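Local atomic coordinates of transcription termination factor NusA (Planctomyces limnophilus, PDB entry 4MTN), a protein that probably takes part in both termination and antitermination of transcription, binding the core of RNA polymerase and the nascent RNA. Residues A132-P137 with V169-A174; Q107-I112 with A155-V160. One frame throughout, in Å; residues are numbered along the deposited sequence.

Interaction 1 of 2, residues A132-P137 with V169-A174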
# COMPACT_ATOMS: atom_id res chain seq x y z
N ALA A 132 21.35 -7.04 -4.41
CA ALA A 132 21.44 -6.23 -3.20
C ALA A 132 20.60 -6.84 -2.08
O ALA A 132 19.75 -7.69 -2.33
CB ALA A 132 20.99 -4.80 -3.48
N GLU A 133 20.85 -6.40 -0.85
CA GLU A 133 20.09 -6.88 0.30
C GLU A 133 18.80 -6.08 0.47
O GLU A 133 18.81 -4.85 0.49
CB GLU A 133 20.93 -6.79 1.57
CG GLU A 133 22.17 -7.68 1.56
CD GLU A 133 21.84 -9.16 1.66
OE1 GLU A 133 20.71 -9.49 2.09
OE2 GLU A 133 22.70 -9.99 1.32
N ALA A 134 17.68 -6.79 0.59
CA ALA A 134 16.39 -6.16 0.81
C ALA A 134 15.87 -6.50 2.21
O ALA A 134 16.19 -7.56 2.75
CB ALA A 134 15.39 -6.60 -0.25
N ILE A 135 15.08 -5.61 2.78
CA ILE A 135 14.54 -5.84 4.12
C ILE A 135 13.03 -6.00 4.11
O ILE A 135 12.32 -5.31 3.37
CB ILE A 135 14.94 -4.70 5.09
CG1 ILE A 135 14.54 -3.33 4.54
CG2 ILE A 135 16.43 -4.74 5.38
CD1 ILE A 135 13.25 -2.78 5.12
N LEU A 136 12.54 -6.92 4.93
CA LEU A 136 11.11 -7.11 5.14
C LEU A 136 10.75 -6.74 6.58
O LEU A 136 11.06 -7.49 7.51
CB LEU A 136 10.71 -8.55 4.83
CG LEU A 136 9.26 -8.97 5.06
CD1 LEU A 136 8.32 -8.18 4.16
CD2 LEU A 136 9.09 -10.47 4.83
N PRO A 137 10.09 -5.59 6.76
CA PRO A 137 9.71 -5.10 8.09
C PRO A 137 8.53 -5.86 8.69
O PRO A 137 7.82 -6.55 7.95
CB PRO A 137 9.34 -3.64 7.84
CG PRO A 137 8.91 -3.61 6.41
CD PRO A 137 9.75 -4.63 5.70
N VAL A 169 15.68 -1.48 -0.44
CA VAL A 169 14.55 -2.15 -1.08
C VAL A 169 13.65 -2.78 -0.02
O VAL A 169 14.05 -3.73 0.65
CB VAL A 169 15.02 -3.23 -2.07
CG1 VAL A 169 13.82 -3.85 -2.77
CG2 VAL A 169 15.99 -2.64 -3.08
N VAL A 170 12.44 -2.25 0.12
CA VAL A 170 11.49 -2.75 1.10
C VAL A 170 10.50 -3.71 0.46
O VAL A 170 9.86 -3.38 -0.54
CB VAL A 170 10.71 -1.59 1.77
CG1 VAL A 170 9.72 -2.13 2.79
CG2 VAL A 170 11.68 -0.61 2.41
N LEU A 171 10.36 -4.91 1.03
CA LEU A 171 9.43 -5.88 0.48
C LEU A 171 8.16 -5.97 1.32
O LEU A 171 8.07 -5.39 2.40
CB LEU A 171 10.09 -7.25 0.40
CG LEU A 171 11.52 -7.28 -0.15
CD1 LEU A 171 12.15 -8.65 0.07
CD2 LEU A 171 11.55 -6.90 -1.62
N SER A 172 7.17 -6.71 0.81
CA SER A 172 5.97 -7.03 1.58
C SER A 172 5.39 -8.38 1.18
O SER A 172 5.25 -8.66 -0.01
CB SER A 172 4.92 -5.93 1.40
OG SER A 172 3.77 -6.20 2.18
N ARG A 173 5.06 -9.22 2.15
CA ARG A 173 4.20 -10.36 1.87
C ARG A 173 2.76 -10.07 2.29
O ARG A 173 1.85 -10.86 2.03
CB ARG A 173 4.71 -11.62 2.57
CG ARG A 173 6.22 -11.78 2.53
CD ARG A 173 6.61 -13.19 2.12
NE ARG A 173 5.74 -14.21 2.71
CZ ARG A 173 5.55 -15.41 2.19
NH1 ARG A 173 6.16 -15.75 1.06
NH2 ARG A 173 4.74 -16.28 2.78
N ALA A 174 2.56 -8.93 2.95
CA ALA A 174 1.25 -8.57 3.49
C ALA A 174 0.44 -7.68 2.55
O ALA A 174 -0.74 -7.43 2.79
CB ALA A 174 1.42 -7.89 4.84

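Interaction 2 of 2, residues Q107-I112 with A155-V160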
# COMPACT_ATOMS: atom_id res chain seq x y z
N GLN A 107 11.15 0.25 -10.70
CA GLN A 107 10.16 -0.09 -11.72
C GLN A 107 9.45 -1.39 -11.36
O GLN A 107 8.46 -1.76 -11.99
CB GLN A 107 10.82 -0.21 -13.10
CG GLN A 107 11.71 0.96 -13.48
CD GLN A 107 12.28 0.82 -14.88
OE1 GLN A 107 11.56 0.48 -15.82
NE2 GLN A 107 13.57 1.08 -15.02
N LEU A 108 9.97 -2.08 -10.36
CA LEU A 108 9.47 -3.39 -9.97
C LEU A 108 8.43 -3.33 -8.85
O LEU A 108 8.04 -4.37 -8.31
CB LEU A 108 10.63 -4.30 -9.55
CG LEU A 108 11.58 -4.71 -10.68
CD1 LEU A 108 12.63 -5.69 -10.17
CD2 LEU A 108 10.80 -5.30 -11.84
N ARG A 109 8.03 -2.13 -8.46
CA ARG A 109 7.06 -1.97 -7.38
C ARG A 109 5.76 -2.71 -7.67
O ARG A 109 5.14 -2.53 -8.72
CB ARG A 109 6.77 -0.49 -7.12
CG ARG A 109 7.92 0.25 -6.45
CD ARG A 109 7.49 1.62 -5.94
NE ARG A 109 6.34 1.53 -5.04
CZ ARG A 109 5.15 2.05 -5.31
NH1 ARG A 109 4.95 2.71 -6.44
NH2 ARG A 109 4.15 1.92 -4.44
N GLY A 110 5.35 -3.55 -6.72
CA GLY A 110 4.14 -4.35 -6.87
C GLY A 110 4.41 -5.70 -7.51
O GLY A 110 3.49 -6.50 -7.69
N GLN A 111 5.67 -5.95 -7.86
CA GLN A 111 6.04 -7.19 -8.55
C GLN A 111 6.78 -8.16 -7.64
O GLN A 111 7.55 -7.75 -6.76
CB GLN A 111 6.90 -6.88 -9.77
CG GLN A 111 6.17 -6.12 -10.86
CD GLN A 111 5.02 -6.91 -11.44
OE1 GLN A 111 5.12 -8.13 -11.61
NE2 GLN A 111 3.92 -6.23 -11.75
N ILE A 112 6.55 -9.45 -7.85
CA ILE A 112 7.19 -10.49 -7.06
C ILE A 112 8.69 -10.57 -7.31
O ILE A 112 9.13 -10.61 -8.46
CB ILE A 112 6.56 -11.88 -7.34
CG1 ILE A 112 5.18 -11.99 -6.68
CG2 ILE A 112 7.46 -13.00 -6.83
CD1 ILE A 112 4.55 -13.35 -6.81
N ALA A 155 8.44 -12.18 -2.32
CA ALA A 155 7.49 -11.15 -1.93
C ALA A 155 7.44 -10.06 -3.00
O ALA A 155 8.16 -10.14 -4.00
CB ALA A 155 7.85 -10.56 -0.58
N VAL A 156 6.61 -9.05 -2.79
CA VAL A 156 6.51 -7.94 -3.73
C VAL A 156 7.28 -6.73 -3.21
O VAL A 156 7.38 -6.52 -2.00
CB VAL A 156 5.04 -7.54 -4.00
CG1 VAL A 156 4.31 -8.67 -4.71
CG2 VAL A 156 4.34 -7.16 -2.71
N VAL A 157 7.84 -5.95 -4.13
CA VAL A 157 8.59 -4.77 -3.73
C VAL A 157 7.61 -3.67 -3.36
O VAL A 157 6.83 -3.22 -4.20
CB VAL A 157 9.52 -4.28 -4.85
CG1 VAL A 157 10.21 -2.99 -4.45
CG2 VAL A 157 10.55 -5.35 -5.19
N LEU A 158 7.67 -3.23 -2.11
CA LEU A 158 6.74 -2.22 -1.62
C LEU A 158 7.16 -0.81 -2.04
O LEU A 158 6.35 -0.04 -2.56
CB LEU A 158 6.63 -2.29 -0.10
CG LEU A 158 5.58 -1.36 0.51
CD1 LEU A 158 4.21 -1.67 -0.08
CD2 LEU A 158 5.56 -1.48 2.02
N GLU A 159 8.43 -0.49 -1.83
CA GLU A 159 8.97 0.80 -2.22
C GLU A 159 10.48 0.75 -2.38
O GLU A 159 11.14 -0.13 -1.83
CB GLU A 159 8.59 1.88 -1.19
CG GLU A 159 9.27 1.72 0.16
CD GLU A 159 9.05 2.92 1.05
OE1 GLU A 159 8.31 3.84 0.64
OE2 GLU A 159 9.61 2.94 2.17
N VAL A 160 11.02 1.69 -3.15
CA VAL A 160 12.46 1.76 -3.36
C VAL A 160 12.96 3.18 -3.14
O VAL A 160 12.54 4.11 -3.83
CB VAL A 160 12.86 1.30 -4.78
CG1 VAL A 160 14.37 1.34 -4.94
CG2 VAL A 160 12.34 -0.09 -5.06

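Interaction 1 of 2, residues A132-P137 with V169-A174
Ile135 and Val170 pair in parallel, joining strand 133-137 to strand 167-172. This is the one parallel pairing in the otherwise antiparallel five-stranded sheet of the S1 domain, the join between third and fifth strands that marks the OB fold. Two backbone hydrogen bonds carry it: Ile135 N gives to Val169 O (3.0 Å), and Leu171 N gives to Ile135 O (3.1 Å). Ile135 O also receives a CA-H...O contact from Val170 CA.

Apolar packing lines both faces. On one, Ile135 CD1 lies 3.8 Å from Val170 CG2, the two side chains running at a slant to each other. Val170 CG1, trans to its own backbone N (chi1 180°), reaches the ring of Pro137, with CD 3.8 Å from it and the two side chains crossing at about a right angle. On the other face, Ala134 CB sits between Val169 CB and Leu171 CD1, 3.8 Å from each; Leu171 also touches Val127 and Val157, so this face turns inward among neighbouring strands.

Beyond the bonded pairs the polar ends look elsewhere: Ser172 OG bonds Glu140, and the Arg173 guanidinium forms a salt bridge with Glu145 and a hydrogen bond to Arg154 O. The aliphatic part of Arg173 stays in the contact, its CG lying 3.9 Å from Leu136 CD2.

Interaction 2 of 2, residues Q107-I112 with A155-V160
Arg109 meets Leu158 through the edge of its guanidinium. Leu158 O lies close to the guanidinium plane, and NE gives it a nearly straight hydrogen bond (2.9 Å, N-H...O 169°), although seen from the carbonyl the donor stands above the C=O plane. Glu159 CA lies near the same edge. A bend at chi3 (55°) turns NE to this carbonyl, while CG stays beside the backbone N.

Two backbone bonds run alongside. Gly110 N gives to Val157 O (2.9 Å), and Val157 N gives to Gln111 O (3.2 Å). Residues Leu108 to Gln111 form a type II beta turn, closed by Gln111 N to Leu108 O (2.9 Å); Gly110 takes its third position with a positive phi (90°). The turn leads from helix 87-105 into the first strand of the OB fold, which here comes against the fourth, strand 152-162. Leu158 and Glu159 make a classic beta bulge opposite Val170.

Past the turn, Ile112 and Val156 form an antiparallel non-hydrogen-bonded pair, with CG1 of Ile112 4.0 Å from CG1 of Val156. Helix 176-186 covers this pair, Leu182 touching Ile112 and Phe178 touching Val156, and its Arg181 also gives a hydrogen bond to Gly110 O in the turn.

From the N terminus, helix 87-105 ends just before residues 107-112, the first segment of interaction 2. The chain then runs through strands 112-120 and 124-128 to residues 132-137, which open interaction 1. Residues 155-160 close interaction 2 over a loop of 42 residues, and residues 169-174 close interaction 1 over 31, so the two loops cross. Strands 152-162 and 167-172, consecutive in the chain, are antiparallel neighbours, bonded between Leu158 and Val170 and between Val156 and Ser172. Interaction 1 ties the third strand to the fifth and interaction 2 the start of the first to the fourth, which brings the two ends of the sheet together; the pairing of the fourth and fifth strands completes the path.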